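Local structure of vesicular integral-membrane protein VIP36 (Canis lupus familiaris, 2DUR) at residues R8-L12 with L26-Q30; Y39-D45 with S215-I221; G174-M179 with C191-V197. The protein acts as a calcium-binding lectin of the early secretory pathway, its lumenal domain binding high-mannose glycans on glycoproteins that are transported and sorted. All blocks are in the same frame, centred on the assembly; numbering follows the deposited sequence.

Interaction 1 (R8-L12 with L26-Q30); sequences REHSL and LWDFQ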
# COMPACT_ATOMS: atom_id res chain seq x y z
N ARG A 8 11.31 13.87 0.31
CA ARG A 8 10.28 14.45 -0.57
C ARG A 8 10.13 13.71 -1.90
O ARG A 8 9.02 13.65 -2.46
CB ARG A 8 10.53 15.95 -0.79
CG ARG A 8 9.47 16.68 -1.64
CD ARG A 8 8.12 16.70 -1.00
NE ARG A 8 7.11 17.29 -1.88
CZ ARG A 8 6.42 16.61 -2.79
NH1 ARG A 8 6.62 15.31 -2.97
NH2 ARG A 8 5.52 17.24 -3.55
N GLU A 9 11.22 13.12 -2.37
CA GLU A 9 11.26 12.47 -3.68
C GLU A 9 10.45 11.15 -3.67
O GLU A 9 10.08 10.64 -4.74
CB GLU A 9 12.69 12.23 -4.15
CG GLU A 9 13.49 11.20 -3.37
CD GLU A 9 14.20 11.75 -2.13
OE1 GLU A 9 13.70 12.68 -1.45
OE2 GLU A 9 15.28 11.21 -1.82
N HIS A 10 10.20 10.63 -2.48
CA HIS A 10 9.40 9.41 -2.30
C HIS A 10 8.03 9.71 -1.73
O HIS A 10 7.31 8.80 -1.26
CB HIS A 10 10.16 8.39 -1.43
CG HIS A 10 11.46 7.93 -2.02
ND1 HIS A 10 11.58 7.49 -3.32
CD2 HIS A 10 12.71 7.85 -1.48
CE1 HIS A 10 12.84 7.14 -3.55
NE2 HIS A 10 13.54 7.35 -2.45
N SER A 11 7.63 10.98 -1.77
CA SER A 11 6.37 11.39 -1.20
C SER A 11 5.47 12.02 -2.25
O SER A 11 5.95 12.54 -3.24
CB SER A 11 6.59 12.42 -0.07
OG SER A 11 7.43 11.88 0.97
N LEU A 12 4.17 11.97 -1.98
CA LEU A 12 3.14 12.55 -2.84
C LEU A 12 2.42 13.55 -1.96
O LEU A 12 1.75 13.19 -1.00
CB LEU A 12 2.17 11.45 -3.31
CG LEU A 12 0.92 11.92 -4.06
CD1 LEU A 12 1.22 12.07 -5.57
CD2 LEU A 12 -0.30 11.02 -3.80
N LEU A 26 6.94 13.73 -9.64
CA LEU A 26 7.63 12.67 -8.89
C LEU A 26 6.93 11.31 -9.00
O LEU A 26 7.47 10.29 -8.54
CB LEU A 26 7.77 13.08 -7.42
CG LEU A 26 8.72 14.27 -7.14
CD1 LEU A 26 8.44 14.84 -5.76
CD2 LEU A 26 10.20 13.87 -7.32
N TRP A 27 5.74 11.30 -9.60
CA TRP A 27 4.93 10.08 -9.73
C TRP A 27 4.33 10.00 -11.12
O TRP A 27 4.05 11.05 -11.72
CB TRP A 27 3.77 10.12 -8.74
CG TRP A 27 4.20 10.20 -7.29
CD1 TRP A 27 4.66 11.31 -6.63
CD2 TRP A 27 4.23 9.12 -6.34
NE1 TRP A 27 4.97 10.99 -5.33
CE2 TRP A 27 4.73 9.65 -5.12
CE3 TRP A 27 3.89 7.75 -6.39
CZ2 TRP A 27 4.91 8.87 -3.97
CZ3 TRP A 27 4.06 6.97 -5.23
CH2 TRP A 27 4.55 7.54 -4.04
N ASP A 28 4.17 8.78 -11.62
CA ASP A 28 3.42 8.49 -12.85
C ASP A 28 1.99 8.15 -12.43
O ASP A 28 1.77 7.42 -11.46
CB ASP A 28 4.02 7.31 -13.60
CG ASP A 28 5.36 7.63 -14.24
OD1 ASP A 28 5.42 8.61 -14.99
OD2 ASP A 28 6.33 6.90 -14.02
N PHE A 29 1.02 8.68 -13.17
CA PHE A 29 -0.39 8.49 -12.89
C PHE A 29 -0.95 7.60 -13.99
O PHE A 29 -0.87 7.93 -15.16
CB PHE A 29 -1.09 9.86 -12.83
CG PHE A 29 -0.49 10.78 -11.80
CD1 PHE A 29 0.53 11.66 -12.16
CD2 PHE A 29 -0.89 10.70 -10.47
CE1 PHE A 29 1.12 12.47 -11.19
CE2 PHE A 29 -0.31 11.51 -9.50
CZ PHE A 29 0.70 12.39 -9.88
N GLN A 30 -1.47 6.43 -13.60
CA GLN A 30 -1.76 5.35 -14.58
C GLN A 30 -3.20 4.86 -14.45
O GLN A 30 -3.82 4.94 -13.39
CB GLN A 30 -0.77 4.16 -14.39
CG GLN A 30 -0.94 3.02 -15.41
CD GLN A 30 -2.10 2.08 -15.05
OE1 GLN A 30 -2.46 1.95 -13.88
NE2 GLN A 30 -2.68 1.43 -16.07
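Trp27, Leu26 and Leu12 carry this contact, in which the N-terminal segment 8-12 lies against the start of strand 27-31, an outermost strand of the legume-lectin-like beta sandwich. The indole of Trp27 reaches in from the strand with CG anti to its carbonyl carbon (chi1 -61°), which brings the ring's N-H edge to the backbone of Ser11. Leu12 lies across one face of the indole: its CD1 sits over the five-membered ring, 3.8 Å from the centroid, in a CH-pi contact, while Leu12 CB comes within 3.6 Å of Trp27 CE2 nearer the rim. The same CD1 also touches the edge of the Phe29 ring, more loosely. Other neighbours of Leu12, namely Val40, Ile53, Ile220 and Met223, come from both sheets of the sandwich. At the outer end Leu26 CD1 lies 3.4 Å from Arg8 NH1 and Leu26 CD2 4.0 Å from Glu9 CA. Asn55 ties segment 8-12 to strand 49-55 through His10 ND1 and Glu9 O. Trp27 NE1 donates to Ser11 O over 2.8 Å, almost straight at 171°, with the oxygen in the indole plane but the nitrogen well above the carbonyl plane.

Interaction 2 (Y39-D45 with S215-I221); sequences YVRLTPD and SDNHDII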
# COMPACT_ATOMS: atom_id res chain seq x y z
N TYR A 39 -6.76 15.88 -3.98
CA TYR A 39 -6.57 14.44 -3.84
C TYR A 39 -6.22 13.81 -5.17
O TYR A 39 -6.51 14.37 -6.22
CB TYR A 39 -7.82 13.74 -3.26
CG TYR A 39 -9.12 13.99 -4.01
CD1 TYR A 39 -9.41 13.31 -5.20
CD2 TYR A 39 -10.06 14.91 -3.53
CE1 TYR A 39 -10.61 13.54 -5.90
CE2 TYR A 39 -11.26 15.15 -4.22
CZ TYR A 39 -11.52 14.46 -5.39
OH TYR A 39 -12.70 14.70 -6.07
N VAL A 40 -5.59 12.64 -5.09
CA VAL A 40 -5.44 11.77 -6.25
C VAL A 40 -6.54 10.71 -6.12
O VAL A 40 -6.70 10.11 -5.06
CB VAL A 40 -4.04 11.13 -6.24
CG1 VAL A 40 -3.93 10.04 -7.33
CG2 VAL A 40 -2.99 12.21 -6.46
N ARG A 41 -7.34 10.52 -7.16
CA ARG A 41 -8.41 9.55 -7.06
C ARG A 41 -8.05 8.40 -7.96
O ARG A 41 -8.06 8.55 -9.18
CB ARG A 41 -9.75 10.16 -7.51
CG ARG A 41 -10.91 9.17 -7.53
CD ARG A 41 -12.27 9.89 -7.50
NE ARG A 41 -12.45 10.45 -6.16
CZ ARG A 41 -13.40 11.32 -5.81
NH1 ARG A 41 -14.29 11.74 -6.71
NH2 ARG A 41 -13.45 11.76 -4.55
N LEU A 42 -7.73 7.25 -7.36
CA LEU A 42 -7.31 6.08 -8.12
C LEU A 42 -8.45 5.50 -8.94
O LEU A 42 -8.24 5.08 -10.09
CB LEU A 42 -6.74 5.02 -7.17
CG LEU A 42 -5.51 5.47 -6.36
CD1 LEU A 42 -5.18 4.39 -5.31
CD2 LEU A 42 -4.34 5.71 -7.25
N THR A 43 -9.63 5.40 -8.34
CA THR A 43 -10.86 5.03 -9.08
C THR A 43 -12.00 5.92 -8.62
O THR A 43 -12.07 6.27 -7.45
CB THR A 43 -11.29 3.57 -8.86
OG1 THR A 43 -11.80 3.38 -7.53
CG2 THR A 43 -10.15 2.57 -9.17
N PRO A 44 -12.93 6.25 -9.55
CA PRO A 44 -14.18 6.81 -9.12
C PRO A 44 -15.09 5.69 -8.64
O PRO A 44 -14.74 4.49 -8.73
CB PRO A 44 -14.75 7.39 -10.40
CG PRO A 44 -14.26 6.43 -11.47
CD PRO A 44 -12.91 5.99 -11.01
N ASP A 45 -16.28 6.07 -8.15
CA ASP A 45 -17.29 5.14 -7.68
C ASP A 45 -18.06 4.62 -8.89
O ASP A 45 -19.27 4.79 -9.02
CB ASP A 45 -18.21 5.87 -6.66
CG ASP A 45 -19.10 4.95 -5.87
OD1 ASP A 45 -19.05 3.71 -6.03
OD2 ASP A 45 -19.90 5.49 -5.04
N SER A 215 -18.15 -0.92 -6.56
CA SER A 215 -17.24 0.19 -6.70
C SER A 215 -17.18 1.03 -5.41
O SER A 215 -17.89 0.76 -4.44
CB SER A 215 -17.65 1.06 -7.90
OG SER A 215 -18.89 1.69 -7.65
N ASP A 216 -16.27 2.00 -5.45
CA ASP A 216 -16.06 3.00 -4.38
C ASP A 216 -15.08 4.01 -4.94
O ASP A 216 -14.27 3.74 -5.84
CB ASP A 216 -15.38 2.39 -3.13
CG ASP A 216 -16.33 2.11 -2.00
OD1 ASP A 216 -17.42 2.75 -1.87
OD2 ASP A 216 -15.96 1.26 -1.16
N ASN A 217 -15.10 5.21 -4.38
CA ASN A 217 -14.01 6.12 -4.62
C ASN A 217 -12.84 5.65 -3.77
O ASN A 217 -13.02 5.37 -2.59
CB ASN A 217 -14.36 7.53 -4.14
CG ASN A 217 -15.49 8.15 -4.93
OD1 ASN A 217 -15.31 8.49 -6.11
ND2 ASN A 217 -16.66 8.29 -4.29
N HIS A 218 -11.67 5.53 -4.40
CA HIS A 218 -10.42 5.20 -3.69
C HIS A 218 -9.46 6.35 -3.88
O HIS A 218 -8.86 6.49 -4.93
CB HIS A 218 -9.84 3.87 -4.24
CG HIS A 218 -10.74 2.69 -4.04
ND1 HIS A 218 -11.51 2.15 -5.06
CD2 HIS A 218 -10.95 1.91 -2.96
CE1 HIS A 218 -12.20 1.13 -4.59
NE2 HIS A 218 -11.88 0.95 -3.32
N ASP A 219 -9.33 7.21 -2.85
CA ASP A 219 -8.49 8.40 -2.95
C ASP A 219 -7.20 8.30 -2.13
O ASP A 219 -7.21 7.74 -1.04
CB ASP A 219 -9.23 9.65 -2.45
CG ASP A 219 -10.50 9.95 -3.23
OD1 ASP A 219 -10.62 9.46 -4.37
OD2 ASP A 219 -11.35 10.70 -2.70
N ILE A 220 -6.12 8.87 -2.65
CA ILE A 220 -4.87 9.06 -1.89
C ILE A 220 -4.67 10.56 -1.77
O ILE A 220 -4.51 11.24 -2.79
CB ILE A 220 -3.64 8.45 -2.61
CG1 ILE A 220 -3.86 6.95 -2.88
CG2 ILE A 220 -2.34 8.67 -1.80
CD1 ILE A 220 -3.98 6.07 -1.62
N ILE A 221 -4.69 11.09 -0.54
CA ILE A 221 -4.46 12.53 -0.34
C ILE A 221 -2.96 12.81 -0.27
O ILE A 221 -2.45 13.74 -0.91
CB ILE A 221 -5.18 13.07 0.90
CG1 ILE A 221 -6.70 13.04 0.72
CG2 ILE A 221 -4.72 14.53 1.19
CD1 ILE A 221 -7.38 11.68 0.95
O HOH W 1 -16.89 8.92 -8.22
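Strands 40-43 and 217-227 run antiparallel, Val40 and Ile220 as a hydrogen-bonded pair and Arg41 and Asp219 as the non-hydrogen-bonded pair beside it. On the latter pair's face, Arg41 grips the Asp219 carboxylate side-on: NE reaches OD1 at 2.7 Å and NH2 reaches OD2 at 3.0 Å, each on a syn lone pair, the two planes 13° apart. A bend at chi3 (-71°) turns the guanidinium toward Asp219. Tyr39 OH lies over one guanidinium face and Asn217 OD1, not hydrogen-bonded to it, over the other; Asn217 ND2 bonds to His73 O. The Tyr39 ring stacks on the carboxylate, whose OD2 also bonds to His73. This pairing sets strand 40-43, near the start of the lectin domain, beside strand 217-227 in one sheet of the beta sandwich. On the face toward the other sheet Leu42 CD1 packs on Ile220 CG1 at 3.8 Å, and Thr43 OG1 meets His218 ND1 at 2.8 Å in the imidazole plane. Ser215, following the glycan-binding Leu214, donates from OG to Asp45 OD1 at 2.6 Å, on the anti side of that oxygen and somewhat out of plane. A water accepts from Asp45 N at 2.9 Å and donates to Asn217 OD1.

Interaction 3 (G174-M179 with C191-V197); sequences GRLTVM and CIDITGV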
# COMPACT_ATOMS: atom_id res chain seq x y z
N GLY A 174 14.00 -5.97 9.42
CA GLY A 174 13.16 -7.15 9.28
C GLY A 174 11.80 -7.07 9.93
O GLY A 174 10.99 -7.98 9.77
N ARG A 175 11.55 -5.99 10.68
CA ARG A 175 10.29 -5.81 11.35
C ARG A 175 9.38 -4.97 10.46
O ARG A 175 9.74 -3.87 10.05
CB ARG A 175 10.47 -5.14 12.73
CG ARG A 175 9.20 -5.03 13.55
CD ARG A 175 9.52 -4.24 14.83
NE ARG A 175 8.31 -4.05 15.64
CZ ARG A 175 8.33 -3.43 16.84
NH1 ARG A 175 9.47 -2.94 17.33
NH2 ARG A 175 7.20 -3.28 17.52
N LEU A 176 8.20 -5.51 10.19
CA LEU A 176 7.19 -4.85 9.37
C LEU A 176 5.99 -4.55 10.26
O LEU A 176 5.37 -5.45 10.81
CB LEU A 176 6.77 -5.78 8.21
CG LEU A 176 5.66 -5.22 7.30
CD1 LEU A 176 6.10 -3.95 6.60
CD2 LEU A 176 5.20 -6.28 6.29
N THR A 177 5.67 -3.27 10.39
CA THR A 177 4.57 -2.86 11.27
C THR A 177 3.58 -2.04 10.45
O THR A 177 3.96 -1.13 9.72
CB THR A 177 5.08 -2.00 12.48
OG1 THR A 177 6.20 -2.66 13.11
CG2 THR A 177 3.98 -1.78 13.48
N VAL A 178 2.31 -2.39 10.57
CA VAL A 178 1.25 -1.59 9.95
C VAL A 178 0.34 -1.10 11.07
O VAL A 178 -0.12 -1.91 11.88
CB VAL A 178 0.43 -2.45 8.94
CG1 VAL A 178 -0.64 -1.59 8.28
CG2 VAL A 178 1.36 -3.07 7.90
N MET A 179 0.10 0.21 11.11
CA MET A 179 -0.76 0.83 12.12
C MET A 179 -1.83 1.67 11.43
O MET A 179 -1.65 2.09 10.30
CB MET A 179 0.08 1.70 13.06
CG MET A 179 1.23 0.93 13.65
SD MET A 179 2.31 1.93 14.71
CE MET A 179 3.11 2.98 13.50
N CYS A 191 -2.04 -2.87 13.86
CA CYS A 191 -2.80 -3.74 12.98
C CYS A 191 -1.98 -5.02 12.76
O CYS A 191 -2.43 -6.13 13.07
CB CYS A 191 -3.12 -3.02 11.67
SG CYS A 191 -3.93 -4.07 10.44
N ILE A 192 -0.76 -4.83 12.29
CA ILE A 192 0.17 -5.91 11.98
C ILE A 192 1.52 -5.55 12.60
O ILE A 192 1.95 -4.39 12.55
CB ILE A 192 0.34 -6.04 10.45
CG1 ILE A 192 -0.98 -6.47 9.81
CG2 ILE A 192 1.54 -6.96 10.10
CD1 ILE A 192 -1.03 -6.07 8.30
N ASP A 193 2.18 -6.53 13.21
CA ASP A 193 3.54 -6.33 13.68
C ASP A 193 4.24 -7.68 13.63
O ASP A 193 4.02 -8.56 14.47
CB ASP A 193 3.54 -5.75 15.10
CG ASP A 193 4.86 -5.10 15.50
OD1 ASP A 193 5.78 -4.89 14.69
OD2 ASP A 193 4.92 -4.73 16.71
N ILE A 194 5.08 -7.83 12.61
CA ILE A 194 5.75 -9.11 12.36
C ILE A 194 7.23 -8.90 12.10
O ILE A 194 7.66 -7.80 11.76
CB ILE A 194 5.11 -9.88 11.18
CG1 ILE A 194 5.22 -9.07 9.89
CG2 ILE A 194 3.64 -10.23 11.49
CD1 ILE A 194 4.73 -9.82 8.64
N THR A 195 8.01 -9.98 12.23
CA THR A 195 9.44 -9.88 12.03
C THR A 195 9.86 -10.98 11.04
O THR A 195 9.05 -11.83 10.67
CB THR A 195 10.22 -10.06 13.36
OG1 THR A 195 9.81 -11.29 13.98
CG2 THR A 195 9.93 -8.86 14.30
N GLY A 196 11.12 -10.92 10.64
CA GLY A 196 11.70 -11.91 9.72
C GLY A 196 11.37 -11.61 8.29
O GLY A 196 11.50 -12.47 7.43
N VAL A 197 10.94 -10.38 8.01
CA VAL A 197 10.59 -9.98 6.65
C VAL A 197 11.83 -9.46 5.93
O VAL A 197 12.44 -8.49 6.37
CB VAL A 197 9.47 -8.93 6.65
CG1 VAL A 197 9.24 -8.37 5.25
CG2 VAL A 197 8.17 -9.51 7.25
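Arg175 stretches its extended side chain across to Asp193 and lays the edge of its guanidinium against the carboxylate. Arg175 NE donates to Asp193 OD1 and Arg175 NH2 to Asp193 OD2, each bond 2.8 Å long and each on a syn lone pair, in a side-on salt bridge whose planes are 18° apart. Asp193 OD1 takes a second bond, from Thr177 OG1 at 2.8 Å, which arrives from above the carboxylate plane. Three bonds therefore hold the carboxylate and limit its rotation; Asp193 CG stands anti to its backbone N (chi1 -161°), leaning the carboxylate toward the partner strand. The other face is apolar: Val178 and Ile192 lie side by side, Val178 CG2 meeting Ile192 CD1 at 3.9 Å, and Leu176 CB touches Ile194 CG1 at 4.0 Å and Val197 CG2. Behind these side chains the two strands form a beta hairpin, nearly exactly antiparallel. A classic beta bulge interrupts it where Cys191 and Ile192 both face Val178, whose O accepts from Cys191 N at 2.9 Å and from Ile192 N at 3.0 Å. At the other end Val197 N donates to Gly174 O. The hairpin is flanked in its sheet by strands 165-172 and 247-248. Its apolar face rests on Val131 of strand 128-135 and Ala152 of strand 152-155 in the opposing sheet, to which the Cys191-Cys154 disulfide ties it covalently.

How the interactions relate
Interactions 1 and 2 follow one another along the chain and meet in the core of the sandwich: Leu12 CD2 lies 3.7 Å from Ile220 CG2, and Phe29 CE2 packs on Val40 CG2. Interaction 3 is nested within the long loop that interaction 2 closes. Both belong to the same sheet, but on opposite sides of the chain's centre, with centres about 27 Å apart and nearest atoms about 13 Å apart. Interaction 2 comes nearest the glycan: the Ser215 side chain is about 7 Å from a bound mannose, and that of His218 about 10 Å from the calcium ion. Interaction 1 lies away from these sites; in interaction 3, the Ile192 side chain is about 11 Å from that of the calcium ligand Asp114.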